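Local atomic coordinates of D-threo-3-hydroxyaspartate dehydratase (Delftia, PDB entry 3WQC), a protein that catalyses the pyridoxal-phosphate-dependent deamination of D-threo-3-hydroxyaspartate to oxaloacetate and ammonium, and also dehydrates D-serine and L-threo- and L-erythro-3-hydroxyaspartate. Residues L195-V207 against V223-L237. Residues are numbered along the deposited sequence; the frame is centred on the assembly and turned at random. Where two conformers were deposited one is given.
With PLP (pyridoxal-5'-phosphate), chain J.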
loop_
_atom_site.group_PDB
_atom_site.type_symbol
_atom_site.label_atom_id
_atom_site.label_comp_id
_atom_site.label_asym_id
_atom_site.label_seq_id
_atom_site.Cartn_x
_atom_site.Cartn_y
_atom_site.Cartn_z
ATOM N N LEU B 195 -25.206 -14.834 -1.007
ATOM C CA LEU B 195 -23.946 -15.350 -1.608
ATOM C C LEU B 195 -24.252 -16.577 -2.480
ATOM O O LEU B 195 -23.640 -16.788 -3.516
ATOM C CB LEU B 195 -22.942 -15.727 -0.507
ATOM C CG LEU B 195 -22.280 -14.538 0.192
ATOM C CD1 LEU B 195 -21.625 -15.050 1.483
ATOM C CD2 LEU B 195 -21.240 -13.896 -0.708
ATOM N N GLN B 196 -25.129 -17.481 -1.997
ATOM C CA GLN B 196 -25.436 -18.686 -2.744
ATOM C C GLN B 196 -26.106 -18.290 -4.078
ATOM O O GLN B 196 -25.806 -18.870 -5.130
ATOM C CB GLN B 196 -26.361 -19.623 -1.912
ATOM C CG GLN B 196 -26.754 -20.940 -2.638
ATOM C CD GLN B 196 -27.669 -21.831 -1.784
ATOM O OE1 GLN B 196 -27.348 -22.187 -0.668
ATOM N NE2 GLN B 196 -28.800 -22.159 -2.315
ATOM N N ALA B 197 -26.989 -17.299 -4.038
ATOM C CA ALA B 197 -27.714 -16.844 -5.262
ATOM C C ALA B 197 -26.715 -16.217 -6.222
ATOM O O ALA B 197 -26.791 -16.497 -7.441
ATOM C CB ALA B 197 -28.836 -15.825 -4.907
ATOM N N LEU B 198 -25.771 -15.409 -5.731
ATOM C CA LEU B 198 -24.792 -14.754 -6.639
ATOM C C LEU B 198 -23.888 -15.837 -7.224
ATOM O O LEU B 198 -23.567 -15.744 -8.399
ATOM C CB LEU B 198 -24.025 -13.639 -5.889
ATOM C CG LEU B 198 -22.911 -13.011 -6.795
ATOM C CD1 LEU B 198 -23.488 -12.299 -8.022
ATOM C CD2 LEU B 198 -22.129 -12.090 -5.886
ATOM N N ALA B 199 -23.498 -16.855 -6.428
ATOM C CA ALA B 199 -22.616 -17.919 -6.921
ATOM C C ALA B 199 -23.353 -18.583 -8.087
ATOM O O ALA B 199 -22.698 -18.997 -9.078
ATOM C CB ALA B 199 -22.206 -18.884 -5.826
ATOM N N GLU B 200 -24.655 -18.852 -7.913
ATOM C CA GLU B 200 -25.480 -19.489 -9.021
ATOM C C GLU B 200 -25.557 -18.548 -10.264
ATOM O O GLU B 200 -25.429 -19.043 -11.407
ATOM C CB GLU B 200 -26.862 -19.851 -8.522
ATOM C CG GLU B 200 -27.781 -20.339 -9.648
ATOM C CD GLU B 200 -27.325 -21.552 -10.415
ATOM O OE1 GLU B 200 -27.888 -21.704 -11.540
ATOM O OE2 GLU B 200 -26.415 -22.334 -10.002
ATOM N N ARG B 201 -25.720 -17.238 -10.076
ATOM C CA ARG B 201 -25.743 -16.275 -11.222
ATOM C C ARG B 201 -24.373 -16.312 -11.926
ATOM O O ARG B 201 -24.292 -16.270 -13.181
ATOM C CB ARG B 201 -26.016 -14.851 -10.726
ATOM C CG ARG B 201 -26.035 -13.696 -11.673
ATOM C CD ARG B 201 -26.531 -12.383 -10.936
ATOM N NE ARG B 201 -26.189 -11.263 -11.749
ATOM C CZ ARG B 201 -26.988 -10.772 -12.679
ATOM N NH1 ARG B 201 -28.220 -11.280 -12.839
ATOM N NH2 ARG B 201 -26.595 -9.734 -13.390
ATOM N N GLU B 202 -23.274 -16.358 -11.156
ATOM C CA GLU B 202 -21.908 -16.372 -11.751
ATOM C C GLU B 202 -21.718 -17.677 -12.580
ATOM O O GLU B 202 -21.269 -17.654 -13.735
ATOM C CB GLU B 202 -20.907 -16.320 -10.567
ATOM C CG GLU B 202 -19.461 -16.263 -11.049
ATOM C CD GLU B 202 -18.403 -16.333 -9.930
ATOM O OE1 GLU B 202 -18.620 -17.015 -8.882
ATOM O OE2 GLU B 202 -17.281 -15.761 -10.138
ATOM N N ARG B 203 -22.118 -18.844 -11.989
ATOM C CA ARG B 203 -21.999 -20.130 -12.685
ATOM C C ARG B 203 -22.853 -20.067 -13.928
ATOM O O ARG B 203 -22.404 -20.435 -15.033
ATOM C CB ARG B 203 -22.497 -21.315 -11.775
ATOM C CG ARG B 203 -22.322 -22.689 -12.374
ATOM C CD ARG B 203 -23.341 -23.670 -11.790
ATOM N NE ARG B 203 -24.754 -23.313 -12.187
ATOM C CZ ARG B 203 -25.268 -23.491 -13.433
ATOM N NH1 ARG B 203 -24.618 -24.176 -14.388
ATOM N NH2 ARG B 203 -26.530 -23.064 -13.638
ATOM N N ALA B 204 -24.125 -19.709 -13.750
ATOM C CA ALA B 204 -25.105 -19.752 -14.898
ATOM C C ALA B 204 -24.671 -18.837 -16.027
ATOM O O ALA B 204 -24.731 -19.219 -17.214
ATOM C CB ALA B 204 -26.516 -19.359 -14.417
ATOM N N GLY B 205 -24.152 -17.648 -15.698
ATOM C CA GLY B 205 -23.767 -16.704 -16.745
ATOM C C GLY B 205 -22.497 -17.181 -17.461
ATOM O O GLY B 205 -22.425 -17.051 -18.696
ATOM N N CYS B 206 -21.499 -17.737 -16.742
ATOM C CA CYS B 206 -20.284 -18.169 -17.449
ATOM C C CYS B 206 -20.629 -19.347 -18.362
ATOM O O CYS B 206 -20.123 -19.454 -19.465
ATOM C CB CYS B 206 -19.217 -18.480 -16.397
ATOM S SG CYS B 206 -17.586 -18.279 -17.133
ATOM N N VAL B 207 -21.411 -20.321 -17.816
ATOM C CA VAL B 207 -21.778 -21.481 -18.625
ATOM C C VAL B 207 -22.664 -21.025 -19.808
ATOM O O VAL B 207 -22.439 -21.556 -20.920
ATOM C CB VAL B 207 -22.503 -22.494 -17.688
ATOM C CG1 VAL B 207 -23.112 -23.619 -18.558
ATOM C CG2 VAL B 207 -21.492 -23.132 -16.702
ATOM N N VAL B 223 -14.364 -23.559 -18.521
ATOM C CA VAL B 223 -15.332 -22.604 -17.917
ATOM C C VAL B 223 -14.744 -22.343 -16.554
ATOM O O VAL B 223 -14.744 -23.240 -15.687
ATOM C CB VAL B 223 -16.761 -23.102 -17.863
ATOM C CG1 VAL B 223 -17.703 -22.147 -17.146
ATOM C CG2 VAL B 223 -17.215 -23.407 -19.282
ATOM N N SER B 224 -14.318 -21.101 -16.241
ATOM C CA SER B 224 -13.582 -20.758 -14.982
ATOM C C SER B 224 -14.372 -19.694 -14.287
ATOM O O SER B 224 -14.629 -18.584 -14.868
ATOM C CB SER B 224 -12.207 -20.284 -15.447
ATOM O OG SER B 224 -11.434 -19.916 -14.305
ATOM N N VAL B 225 -14.719 -19.911 -13.018
ATOM C CA VAL B 225 -15.441 -18.885 -12.218
ATOM C C VAL B 225 -14.675 -18.596 -10.957
ATOM O O VAL B 225 -13.824 -19.408 -10.579
ATOM C CB VAL B 225 -16.909 -19.320 -11.842
ATOM C CG1 VAL B 225 -17.662 -19.723 -13.139
ATOM C CG2 VAL B 225 -16.882 -20.531 -10.872
ATOM N N GLY B 226 -15.032 -17.527 -10.265
ATOM C CA GLY B 226 -14.726 -17.501 -8.815
ATOM C C GLY B 226 -14.388 -16.175 -8.218
ATOM O O GLY B 226 -13.767 -15.339 -8.838
ATOM N N SER B 227 -14.718 -16.103 -6.942
ATOM C CA SER B 227 -14.193 -15.158 -5.967
ATOM C C SER B 227 -14.204 -16.054 -4.705
ATOM O O SER B 227 -14.896 -17.085 -4.671
ATOM C CB SER B 227 -15.102 -13.933 -5.802
ATOM O OG SER B 227 -16.384 -14.329 -5.278
ATOM N N THR B 228 -13.504 -15.662 -3.645
ATOM C CA THR B 228 -13.476 -16.517 -2.456
ATOM C C THR B 228 -14.925 -16.686 -1.933
ATOM O O THR B 228 -15.309 -17.802 -1.599
ATOM C CB THR B 228 -12.464 -15.952 -1.400
ATOM O OG1 THR B 228 -11.185 -16.420 -1.808
ATOM C CG2 THR B 228 -12.789 -16.568 -0.001
ATOM N N PRO B 229 -15.700 -15.582 -1.784
ATOM C CA PRO B 229 -17.060 -15.820 -1.181
ATOM C C PRO B 229 -17.929 -16.775 -2.041
ATOM O O PRO B 229 -18.664 -17.595 -1.481
ATOM C CB PRO B 229 -17.644 -14.418 -1.115
ATOM C CG PRO B 229 -16.380 -13.488 -1.037
ATOM C CD PRO B 229 -15.386 -14.146 -1.944
ATOM N N THR B 230 -17.929 -16.592 -3.377
ATOM C CA THR B 230 -18.801 -17.469 -4.212
ATOM C C THR B 230 -18.207 -18.852 -4.310
ATOM O O THR B 230 -18.959 -19.821 -4.424
ATOM C CB THR B 230 -19.049 -16.924 -5.626
ATOM O OG1 THR B 230 -17.787 -16.578 -6.253
ATOM C CG2 THR B 230 -19.915 -15.660 -5.524
ATOM N N ALA B 231 -16.874 -18.999 -4.244
ATOM C CA ALA B 231 -16.300 -20.384 -4.213
ATOM C C ALA B 231 -16.834 -21.181 -3.022
ATOM O O ALA B 231 -17.118 -22.386 -3.111
ATOM C CB ALA B 231 -14.779 -20.407 -4.200
ATOM N N LEU B 232 -16.895 -20.490 -1.876
ATOM C CA LEU B 232 -17.324 -21.121 -0.621
ATOM C C LEU B 232 -18.831 -21.291 -0.482
ATOM O O LEU B 232 -19.314 -22.116 0.316
ATOM C CB LEU B 232 -16.761 -20.362 0.567
ATOM C CG LEU B 232 -15.203 -20.484 0.652
ATOM C CD1 LEU B 232 -14.646 -19.491 1.719
ATOM C CD2 LEU B 232 -14.703 -21.920 0.883
ATOM N N ALA B 233 -19.580 -20.560 -1.309
ATOM C CA ALA B 233 -21.045 -20.534 -1.181
ATOM C C ALA B 233 -21.759 -21.328 -2.290
ATOM O O ALA B 233 -22.967 -21.625 -2.098
ATOM C CB ALA B 233 -21.558 -19.103 -1.104
ATOM N N ALA B 234 -21.066 -21.691 -3.404
ATOM C CA ALA B 234 -21.791 -22.259 -4.550
ATOM C C ALA B 234 -22.433 -23.580 -4.103
ATOM O O ALA B 234 -21.752 -24.410 -3.547
ATOM C CB ALA B 234 -20.835 -22.417 -5.724
ATOM N N SER B 235 -23.721 -23.783 -4.350
ATOM C CA SER B 235 -24.293 -25.145 -4.097
ATOM C C SER B 235 -23.923 -26.150 -5.109
ATOM O O SER B 235 -23.735 -27.324 -4.757
ATOM C CB SER B 235 -25.808 -25.207 -3.856
ATOM O OG SER B 235 -26.460 -24.266 -4.574
ATOM N N ARG B 236 -23.920 -25.723 -6.370
ATOM C CA ARG B 236 -23.599 -26.633 -7.489
ATOM C C ARG B 236 -22.692 -25.898 -8.470
ATOM O O ARG B 236 -22.735 -24.656 -8.542
ATOM C CB ARG B 236 -24.882 -27.086 -8.233
ATOM C CG ARG B 236 -25.586 -25.898 -8.905
ATOM C CD ARG B 236 -26.753 -26.310 -9.780
ATOM N NE ARG B 236 -27.546 -25.196 -10.264
ATOM C CZ ARG B 236 -28.368 -25.341 -11.301
ATOM N NH1 ARG B 236 -28.417 -26.513 -11.881
ATOM N NH2 ARG B 236 -29.179 -24.390 -11.713
ATOM N N LEU B 237 -21.878 -26.642 -9.195
ATOM C CA LEU B 237 -20.992 -26.051 -10.187
ATOM C C LEU B 237 -21.078 -26.728 -11.539
ATOM O O LEU B 237 -20.060 -26.872 -12.236
ATOM C CB LEU B 237 -19.506 -25.938 -9.704
ATOM C CG LEU B 237 -19.320 -24.907 -8.569
ATOM C CD1 LEU B 237 -17.914 -25.000 -7.886
ATOM C CD2 LEU B 237 -19.600 -23.447 -9.016
HETATM N N1 PLP J . -10.352 -14.048 -10.307
HETATM C C2 PLP J . -9.960 -12.812 -10.675
HETATM C C2A PLP J . -10.046 -12.372 -12.119
HETATM C C3 PLP J . -9.438 -11.920 -9.667
HETATM O O3 PLP J . -9.030 -10.715 -10.036
HETATM C C4 PLP J . -9.390 -12.391 -8.308
HETATM C C4A PLP J . -8.840 -11.532 -7.312
HETATM C C5 PLP J . -9.828 -13.717 -8.015
HETATM C C6 PLP J . -10.375 -14.492 -9.047
HETATM C C5A PLP J . -9.802 -14.255 -6.605
HETATM O O4P PLP J . -10.815 -13.509 -5.785
HETATM P P PLP J . -10.684 -13.627 -4.193
HETATM O O1P PLP J . -10.532 -15.084 -3.962
HETATM O O2P PLP J . -11.991 -13.102 -3.712
HETATM O O3P PLP J . -9.484 -12.901 -3.740
HETATM O O HOH W 1 -25.129 -21.586 -5.541
HETATM O O HOH W 2 -28.114 -21.967 -5.395
HETATM O O HOH W 3 -24.541 -22.566 -7.998
#
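Glu-202 leaves the helix toward the strand end at Val-225 and the turn into helix 228-233. From CB its chain runs extended, with CG anti to the backbone N (chi1 -177°), long enough to bring a carboxylate down to that turn. CG and CD pass alongside Val-225 CB, CD at 3.8 Å, so the valine packs against the stem and base of the carboxylate. At the tip the two oxygens part company. OE1 takes the hydroxyl proton of Thr-230 OG1 on its syn side at 2.8 Å, while OE2 receives a weak bond from Gly-226 N (2.9 Å) and a further hydrogen bond from Ala-183 N, so the buried carboxylate is held at both oxygens. Gly-226 suits its place because its backbone angles would jam a CB against the preceding carbonyl.

Thr-230 is a knob in the hole formed by Leu-195, Leu-198, Ala-199 and Glu-202; its CG2 methyl lies over Ala-199 CA, with Leu-198 CG a little farther off, while its hydroxyl serves the acid. Ala-199 is small enough to let the axes of segments 195-207 and 228-233 approach to 8.3 Å, almost at right angles, its CB resting 3.6 Å from Ala-234 CA.

Toward the surface, Arg-203 grips Glu-200 side-on, its NE and NH2 bonds nearly straight. In the conformer given, Arg-236 NE reaches Glu-200 OE2 (3.1 Å) from the opposite face of the carboxylate, so one acid joins two arginines.

At the other end of the turn, Thr-228 N points straight at phosphate oxygen O2P of the cofactor (3.0 Å, 179°) and its OG1 binds O1P. A strand followed by a glycine turn and a short helix whose N-terminus receives the phosphate is part of the phosphate-binding site of the alanine racemase-type TIM barrel, completed by residues such as Gly-246 and Val-247 and here backed by the barrel's preceding helix, 192-215.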